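Local coordinates for Card1 endonuclease domain-containing protein (PDB 1XMX) that is of unknown function but may bind nucleic acid, its C-terminal part belonging to the Card1-like endonuclease family of the PDDEXK clan, at residues 180-185 / 344-349; 336-341 / 376-381; 340-345 / 361-366. All blocks are in the same frame, centred on the assembly; numbering follows the deposited sequence.

Interaction 1: residues 180-185 / 344-349; sequences NALELG and FRPLRH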
# COMPACT_ATOMS: atom_id res chain seq x y z
N ASN A 180 -8.59 -20.17 -16.33
CA ASN A 180 -9.25 -20.38 -17.60
C ASN A 180 -9.88 -19.06 -18.00
O ASN A 180 -11.01 -19.04 -18.46
CB ASN A 180 -10.37 -21.42 -17.42
CG ASN A 180 -9.82 -22.78 -17.08
OD1 ASN A 180 -9.12 -23.37 -17.87
ND2 ASN A 180 -10.09 -23.26 -15.87
N ALA A 181 -9.18 -17.97 -17.77
CA ALA A 181 -9.79 -16.63 -17.91
C ALA A 181 -10.30 -16.29 -19.32
O ALA A 181 -11.37 -15.68 -19.49
CB ALA A 181 -8.84 -15.54 -17.40
N LEU A 182 -9.51 -16.61 -20.34
CA LEU A 182 -9.91 -16.31 -21.70
C LEU A 182 -11.11 -17.18 -22.08
O LEU A 182 -12.02 -16.69 -22.73
CB LEU A 182 -8.76 -16.47 -22.70
CG LEU A 182 -7.62 -15.46 -22.63
CD1 LEU A 182 -6.81 -15.62 -23.88
CD2 LEU A 182 -8.18 -14.05 -22.51
N GLU A 183 -11.11 -18.45 -21.65
CA GLU A 183 -12.25 -19.38 -21.92
C GLU A 183 -13.56 -18.87 -21.33
O GLU A 183 -14.62 -19.02 -21.91
CB GLU A 183 -11.95 -20.77 -21.34
CG GLU A 183 -13.13 -21.77 -21.41
CD GLU A 183 -12.93 -23.03 -20.51
OE1 GLU A 183 -12.01 -23.12 -19.66
OE2 GLU A 183 -13.76 -23.95 -20.67
N LEU A 184 -13.47 -18.22 -20.18
CA LEU A 184 -14.64 -17.84 -19.41
C LEU A 184 -15.06 -16.40 -19.64
O LEU A 184 -16.10 -15.99 -19.16
CB LEU A 184 -14.37 -18.09 -17.92
CG LEU A 184 -14.26 -19.59 -17.57
CD1 LEU A 184 -14.06 -19.83 -16.03
CD2 LEU A 184 -15.43 -20.33 -18.02
N GLY A 185 -14.24 -15.66 -20.37
CA GLY A 185 -14.47 -14.25 -20.66
C GLY A 185 -15.93 -13.84 -20.74
O GLY A 185 -16.48 -13.33 -19.77
N PHE A 344 -8.43 -9.08 -15.77
CA PHE A 344 -9.02 -10.31 -16.24
C PHE A 344 -9.13 -10.31 -17.76
O PHE A 344 -9.02 -11.39 -18.39
CB PHE A 344 -10.38 -10.46 -15.57
CG PHE A 344 -11.18 -11.67 -16.03
CD1 PHE A 344 -10.79 -12.97 -15.68
CD2 PHE A 344 -12.32 -11.51 -16.77
CE1 PHE A 344 -11.52 -14.08 -16.10
CE2 PHE A 344 -13.05 -12.61 -17.19
CZ PHE A 344 -12.65 -13.90 -16.85
N ARG A 345 -9.30 -9.13 -18.36
CA ARG A 345 -9.44 -9.01 -19.78
C ARG A 345 -8.13 -8.58 -20.44
O ARG A 345 -7.32 -7.93 -19.82
CB ARG A 345 -10.56 -8.01 -20.12
CG ARG A 345 -12.00 -8.40 -19.57
CD ARG A 345 -12.91 -9.03 -20.64
NE ARG A 345 -12.59 -10.45 -20.95
CZ ARG A 345 -12.37 -10.96 -22.18
NH1 ARG A 345 -12.46 -10.21 -23.27
NH2 ARG A 345 -12.05 -12.25 -22.32
N PRO A 346 -7.94 -8.93 -21.73
CA PRO A 346 -6.70 -8.63 -22.47
C PRO A 346 -6.36 -7.16 -22.37
O PRO A 346 -7.24 -6.33 -22.25
CB PRO A 346 -7.06 -9.00 -23.92
CG PRO A 346 -8.20 -9.99 -23.78
CD PRO A 346 -8.92 -9.69 -22.52
N LEU A 347 -5.08 -6.82 -22.42
CA LEU A 347 -4.69 -5.42 -22.37
C LEU A 347 -4.19 -4.96 -23.74
O LEU A 347 -3.33 -5.58 -24.34
CB LEU A 347 -3.63 -5.21 -21.30
CG LEU A 347 -3.78 -6.12 -20.08
CD1 LEU A 347 -2.67 -7.24 -20.04
CD2 LEU A 347 -3.80 -5.28 -18.84
N ARG A 348 -4.77 -3.89 -24.26
CA ARG A 348 -4.34 -3.33 -25.53
C ARG A 348 -2.85 -2.86 -25.42
O ARG A 348 -2.37 -2.59 -24.31
CB ARG A 348 -5.35 -2.23 -25.89
CG ARG A 348 -4.99 -1.27 -26.98
CD ARG A 348 -5.94 -0.09 -26.89
NE ARG A 348 -7.33 -0.52 -26.71
CZ ARG A 348 -8.07 -0.25 -25.63
NH1 ARG A 348 -7.54 0.45 -24.61
NH2 ARG A 348 -9.35 -0.66 -25.56
N HIS A 349 -2.11 -2.83 -26.53
CA HIS A 349 -0.69 -2.47 -26.47
C HIS A 349 -0.38 -1.05 -25.97
O HIS A 349 0.65 -0.83 -25.34
CB HIS A 349 0.09 -2.76 -27.75
CG HIS A 349 1.18 -3.76 -27.54
ND1 HIS A 349 2.42 -3.41 -27.04
CD2 HIS A 349 1.20 -5.10 -27.68
CE1 HIS A 349 3.17 -4.50 -26.91
NE2 HIS A 349 2.44 -5.54 -27.28
O HOH W 1 -10.75 -13.03 -19.79
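Phe344 and Ala181 meet where the first turn of helix 181-201 packs against the loop that leaves strand 338-343 of the Card1-like, PDDEXK-type domain. Three kinds of interaction hold the two together: apolar packing, a shared water and the flank of an arginine.

The apolar part is led by the Phe344 ring. Its CG stands anti to the backbone N (chi1 176°), which carries the ring out from the loop to the start of the helix. There CE1 of Phe344 lies 3.3 Å from Ala181 CB, a tight and oblique approach. Farther out, Leu182 folds its CD2 branch back toward Pro346, 4.3 Å from CG of that proline, a loose contact at the exposed margin. Trp253 meets the Phe344 ring edge-to-face, and Leu368 touches both Phe344 and Ala181, so the apolar patch extends beyond the two segments.

No direct hydrogen bond crosses between the segments, although Phe344 also brings CZ to 3.4 Å from Ala181 O, a ring C-H near a polar atom. The polar bridge is water 1. It donates to Ala181 O and to Phe344 O, joining the helix start to the loop, and accepts from Arg345 NH2 at 2.9 Å. The same water sits over the centre of the Phe344 ring, 3.5 Å above its plane.

Arg345 reaches this water by a bent route. CG is anti to the carbonyl carbon (chi1 -60°), and further bends at chi2 and chi3 turn the guanidinium back along the loop, with one face over Pro346 CD. At Gly185 the backbone comes close to the end of the arginine: the guanidinium meets this glycine obliquely, with Arg345 NH2 3.6 Å from Gly185 CA.

Interaction 2: residues 336-341 / 376-381; sequences QARAML and TQWFKA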
# COMPACT_ATOMS: atom_id res chain seq x y z
N GLN A 336 8.66 5.68 -2.81
CA GLN A 336 9.00 4.26 -2.84
C GLN A 336 7.75 3.41 -3.12
O GLN A 336 7.85 2.17 -3.23
CB GLN A 336 9.58 3.83 -1.47
CG GLN A 336 11.11 3.97 -1.27
CD GLN A 336 11.58 5.34 -1.56
OE1 GLN A 336 11.32 6.29 -0.79
NE2 GLN A 336 12.26 5.48 -2.70
N ALA A 337 6.56 4.04 -3.16
CA ALA A 337 5.35 3.21 -3.35
C ALA A 337 5.29 2.55 -4.75
O ALA A 337 5.85 3.04 -5.75
CB ALA A 337 4.08 3.95 -3.01
N ARG A 338 4.67 1.39 -4.80
CA ARG A 338 4.58 0.62 -6.06
C ARG A 338 3.14 0.22 -6.33
O ARG A 338 2.37 0.00 -5.41
CB ARG A 338 5.46 -0.61 -6.00
CG ARG A 338 6.86 -0.20 -6.40
CD ARG A 338 8.04 -1.04 -5.93
NE ARG A 338 7.79 -2.45 -5.66
CZ ARG A 338 7.96 -3.48 -6.51
NH1 ARG A 338 8.34 -3.33 -7.78
NH2 ARG A 338 7.70 -4.66 -6.04
N ALA A 339 2.78 0.12 -7.60
CA ALA A 339 1.42 -0.27 -7.94
C ALA A 339 1.34 -1.21 -9.14
O ALA A 339 2.11 -1.15 -10.10
CB ALA A 339 0.49 1.00 -8.14
N MET A 340 0.33 -2.06 -9.07
CA MET A 340 0.10 -3.08 -10.07
C MET A 340 -1.38 -3.03 -10.55
O MET A 340 -2.29 -2.77 -9.76
CB MET A 340 0.33 -4.40 -9.38
CG MET A 340 -0.19 -5.55 -10.18
SD MET A 340 0.22 -7.16 -9.55
CE MET A 340 1.98 -7.31 -10.08
N LEU A 341 -1.61 -3.30 -11.82
CA LEU A 341 -3.01 -3.55 -12.27
C LEU A 341 -3.15 -5.02 -12.63
O LEU A 341 -2.40 -5.53 -13.46
CB LEU A 341 -3.38 -2.64 -13.44
CG LEU A 341 -4.68 -2.89 -14.20
CD1 LEU A 341 -5.88 -2.73 -13.27
CD2 LEU A 341 -4.76 -1.89 -15.39
N THR A 376 4.63 -12.97 -6.44
CA THR A 376 5.85 -13.24 -5.68
C THR A 376 6.99 -12.46 -6.29
O THR A 376 7.70 -11.76 -5.62
CB THR A 376 6.19 -14.78 -5.64
OG1 THR A 376 5.06 -15.51 -5.13
CG2 THR A 376 7.38 -15.07 -4.67
N GLN A 377 7.16 -12.57 -7.59
CA GLN A 377 8.19 -11.81 -8.25
C GLN A 377 8.10 -10.32 -7.95
O GLN A 377 9.13 -9.70 -7.64
CB GLN A 377 8.16 -12.08 -9.74
CG GLN A 377 8.46 -13.56 -10.03
CD GLN A 377 8.27 -13.95 -11.49
OE1 GLN A 377 7.53 -13.30 -12.26
NE2 GLN A 377 8.86 -15.05 -11.87
N TRP A 378 6.88 -9.76 -7.97
CA TRP A 378 6.68 -8.31 -7.81
C TRP A 378 7.11 -7.96 -6.41
O TRP A 378 7.86 -6.97 -6.20
CB TRP A 378 5.22 -7.92 -7.98
CG TRP A 378 4.93 -6.43 -8.01
CD1 TRP A 378 5.57 -5.47 -8.75
CD2 TRP A 378 3.89 -5.77 -7.29
NE1 TRP A 378 5.02 -4.21 -8.47
CE2 TRP A 378 3.97 -4.39 -7.60
CE3 TRP A 378 2.90 -6.20 -6.40
CZ2 TRP A 378 3.08 -3.47 -7.07
CZ3 TRP A 378 2.05 -5.28 -5.85
CH2 TRP A 378 2.13 -3.93 -6.22
N PHE A 379 6.71 -8.82 -5.45
CA PHE A 379 7.03 -8.56 -4.04
C PHE A 379 8.51 -8.78 -3.69
O PHE A 379 9.02 -8.15 -2.75
CB PHE A 379 6.22 -9.44 -3.12
CG PHE A 379 4.73 -9.12 -3.12
CD1 PHE A 379 4.28 -7.80 -3.16
CD2 PHE A 379 3.79 -10.16 -3.08
CE1 PHE A 379 2.90 -7.50 -3.10
CE2 PHE A 379 2.39 -9.85 -3.02
CZ PHE A 379 1.96 -8.53 -3.04
N LYS A 380 9.17 -9.72 -4.37
CA LYS A 380 10.61 -9.93 -4.22
C LYS A 380 11.36 -8.68 -4.66
O LYS A 380 12.30 -8.27 -3.99
CB LYS A 380 11.13 -11.15 -4.99
CG LYS A 380 10.49 -12.47 -4.51
CD LYS A 380 11.35 -13.69 -4.78
CE LYS A 380 10.51 -14.79 -5.49
NZ LYS A 380 11.14 -16.13 -5.52
N ALA A 381 10.94 -8.10 -5.79
CA ALA A 381 11.54 -6.86 -6.27
C ALA A 381 11.48 -5.72 -5.27
O ALA A 381 12.27 -4.81 -5.38
CB ALA A 381 11.00 -6.47 -7.64
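A helix packed on a parallel pair of strands in the Card1-like endonuclease domain supplies this contact: helix 371-380 packs with its 376-380 part against strand 338-343, the short segments running nearly antiparallel (167°) with axes 10.8 Å apart. The indole of Trp378 is the centrepiece, sandwiched between two side chains of the strand. CG anti to its backbone N (chi1 -173°) lifts the ring off the helix toward the strand. Over one face lies the Arg338 guanidinium, an off-centre cation-pi contact with CZ 4.0 Å from the centroid of the five-membered ring and the two planes 37° apart. On the opposite face Met340 CB makes a CH-pi contact, 3.8 Å from the centroid of the six-membered ring, while SD stands above that ring in a more distant Met-aromatic contact and CE lies over the same face beside CG and CD2. Arg338 NH2 also donates to Trp378 O, modelled very short at 2.3 Å and bent at the hydrogen, so its length is doubtful; the same nitrogen bonds His305 NE2. That histidine meets Trp378 edge-to-face from strand 303-310, whose Ile307 also touches the indole, and Ala361 of strand 361-363 packs on the indole, so Trp378 touches three neighbouring strands of the sheet.

Interaction 3: residues 340-345 / 361-366; sequences MLVSFR and ALIGPD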
# COMPACT_ATOMS: atom_id res chain seq x y z
N MET A 340 0.33 -2.06 -9.07
CA MET A 340 0.10 -3.08 -10.07
C MET A 340 -1.38 -3.03 -10.55
O MET A 340 -2.29 -2.77 -9.76
CB MET A 340 0.33 -4.40 -9.38
CG MET A 340 -0.19 -5.55 -10.18
SD MET A 340 0.22 -7.16 -9.55
CE MET A 340 1.98 -7.31 -10.08
N LEU A 341 -1.61 -3.30 -11.82
CA LEU A 341 -3.01 -3.55 -12.27
C LEU A 341 -3.15 -5.02 -12.63
O LEU A 341 -2.40 -5.53 -13.46
CB LEU A 341 -3.38 -2.64 -13.44
CG LEU A 341 -4.68 -2.89 -14.20
CD1 LEU A 341 -5.88 -2.73 -13.27
CD2 LEU A 341 -4.76 -1.89 -15.39
N VAL A 342 -4.09 -5.71 -11.97
CA VAL A 342 -4.41 -7.09 -12.37
C VAL A 342 -5.70 -7.03 -13.23
O VAL A 342 -6.71 -6.50 -12.77
CB VAL A 342 -4.58 -8.03 -11.15
CG1 VAL A 342 -5.04 -9.43 -11.61
CG2 VAL A 342 -3.22 -8.06 -10.31
N SER A 343 -5.63 -7.53 -14.46
CA SER A 343 -6.72 -7.40 -15.41
C SER A 343 -7.14 -8.78 -15.90
O SER A 343 -6.30 -9.56 -16.34
CB SER A 343 -6.29 -6.55 -16.61
OG SER A 343 -7.41 -6.33 -17.47
N PHE A 344 -8.43 -9.08 -15.77
CA PHE A 344 -9.02 -10.31 -16.24
C PHE A 344 -9.13 -10.31 -17.76
O PHE A 344 -9.02 -11.39 -18.39
CB PHE A 344 -10.38 -10.46 -15.57
CG PHE A 344 -11.18 -11.67 -16.03
CD1 PHE A 344 -10.79 -12.97 -15.68
CD2 PHE A 344 -12.32 -11.51 -16.77
CE1 PHE A 344 -11.52 -14.08 -16.10
CE2 PHE A 344 -13.05 -12.61 -17.19
CZ PHE A 344 -12.65 -13.90 -16.85
N ARG A 345 -9.30 -9.13 -18.36
CA ARG A 345 -9.44 -9.01 -19.78
C ARG A 345 -8.13 -8.58 -20.44
O ARG A 345 -7.32 -7.93 -19.82
CB ARG A 345 -10.56 -8.01 -20.12
CG ARG A 345 -12.00 -8.40 -19.57
CD ARG A 345 -12.91 -9.03 -20.64
NE ARG A 345 -12.59 -10.45 -20.95
CZ ARG A 345 -12.37 -10.96 -22.18
NH1 ARG A 345 -12.46 -10.21 -23.27
NH2 ARG A 345 -12.05 -12.25 -22.32
N ALA A 361 3.13 -2.10 -12.72
CA ALA A 361 3.27 -3.50 -13.11
C ALA A 361 1.91 -3.97 -13.66
O ALA A 361 0.86 -3.43 -13.31
CB ALA A 361 3.69 -4.33 -11.85
N LEU A 362 1.92 -5.01 -14.49
CA LEU A 362 0.66 -5.57 -15.02
C LEU A 362 0.61 -7.09 -14.84
O LEU A 362 1.61 -7.78 -15.06
CB LEU A 362 0.50 -5.26 -16.53
CG LEU A 362 0.25 -3.82 -16.95
CD1 LEU A 362 0.03 -3.75 -18.43
CD2 LEU A 362 -0.91 -3.20 -16.22
N ILE A 363 -0.57 -7.59 -14.52
CA ILE A 363 -0.85 -9.01 -14.74
C ILE A 363 -2.15 -9.16 -15.57
O ILE A 363 -3.25 -8.83 -15.10
CB ILE A 363 -0.94 -9.83 -13.43
CG1 ILE A 363 0.41 -9.82 -12.67
CG2 ILE A 363 -1.31 -11.28 -13.72
CD1 ILE A 363 0.30 -10.56 -11.28
N GLY A 364 -2.01 -9.63 -16.79
CA GLY A 364 -3.20 -9.86 -17.60
C GLY A 364 -3.64 -11.31 -17.63
O GLY A 364 -3.08 -12.20 -16.91
N PRO A 365 -4.66 -11.58 -18.47
CA PRO A 365 -5.31 -12.90 -18.52
C PRO A 365 -4.33 -14.03 -18.78
O PRO A 365 -4.47 -15.10 -18.22
CB PRO A 365 -6.32 -12.76 -19.68
CG PRO A 365 -5.94 -11.50 -20.41
CD PRO A 365 -5.29 -10.61 -19.40
N ASP A 366 -3.34 -13.81 -19.62
CA ASP A 366 -2.43 -14.89 -19.98
C ASP A 366 -1.64 -15.35 -18.75
O ASP A 366 -1.39 -16.57 -18.55
CB ASP A 366 -1.50 -14.41 -21.11
CG ASP A 366 -2.25 -14.20 -22.44
OD1 ASP A 366 -3.35 -14.80 -22.65
OD2 ASP A 366 -1.73 -13.42 -23.27
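Met340 bends at chi3 so that its far end dips into the hollow between Ala361 and Ile363, two residues apart on the next strand. Met340 CE rests 3.9 Å from Ala361 CB, and its SD lies 3.8 Å from Ile363 CD1, the two longer chains crossing at a slant. Val342, on the same face, sets CG2 more loosely beside Ile363 CB. Through the sheet, Leu341 and Leu362 lie side by side and point the same way; Leu362 CG stands anti to its own carbonyl carbon (chi1 -69°), which leans the CD2 branch to 3.8 Å from Leu341 CB. Between these two layers run three nearly straight backbone bonds: Leu341 N to Ala361 O, Ile363 N to Leu341 O, and Ser343 N to Ile363 O at 2.8 Å. Beyond the strands, the Pro365 ring wedges against the turning chain, with CB 3.3 Å from Phe344 O and CD 3.4 Å from Arg345 O. Ser343 OG ties the turn from within, donating to a lone pair of Arg345 O at 2.8 Å. Strand 338-343, helix 349-358 and strand 361-363 make a beta-alpha-beta unit, and this parallel pairing is its hallmark, at one side of the domain's mixed sheet.

All three contacts use the run 336-349, strand 338-343 and the loop after it. Interactions 2 and 3 are buried and share Met340, which reaches both the helix at 376-381 and the strand at 361-363; Ala361 also touches Trp378, so helix and strand meet. Interaction 1, about 22 Å from interaction 2 between centres, is only partly buried and joins the loop after strand 338-343 to helix 181-201. It touches interaction 3 through Leu182 packing on Pro365, and the two share Phe344 and Arg345. The chemistry changes accordingly: backbone bonds within the sheet, cation-pi, CH-pi and Met-aromatic contacts where the helix packs on it, and a water bridge at its outer end.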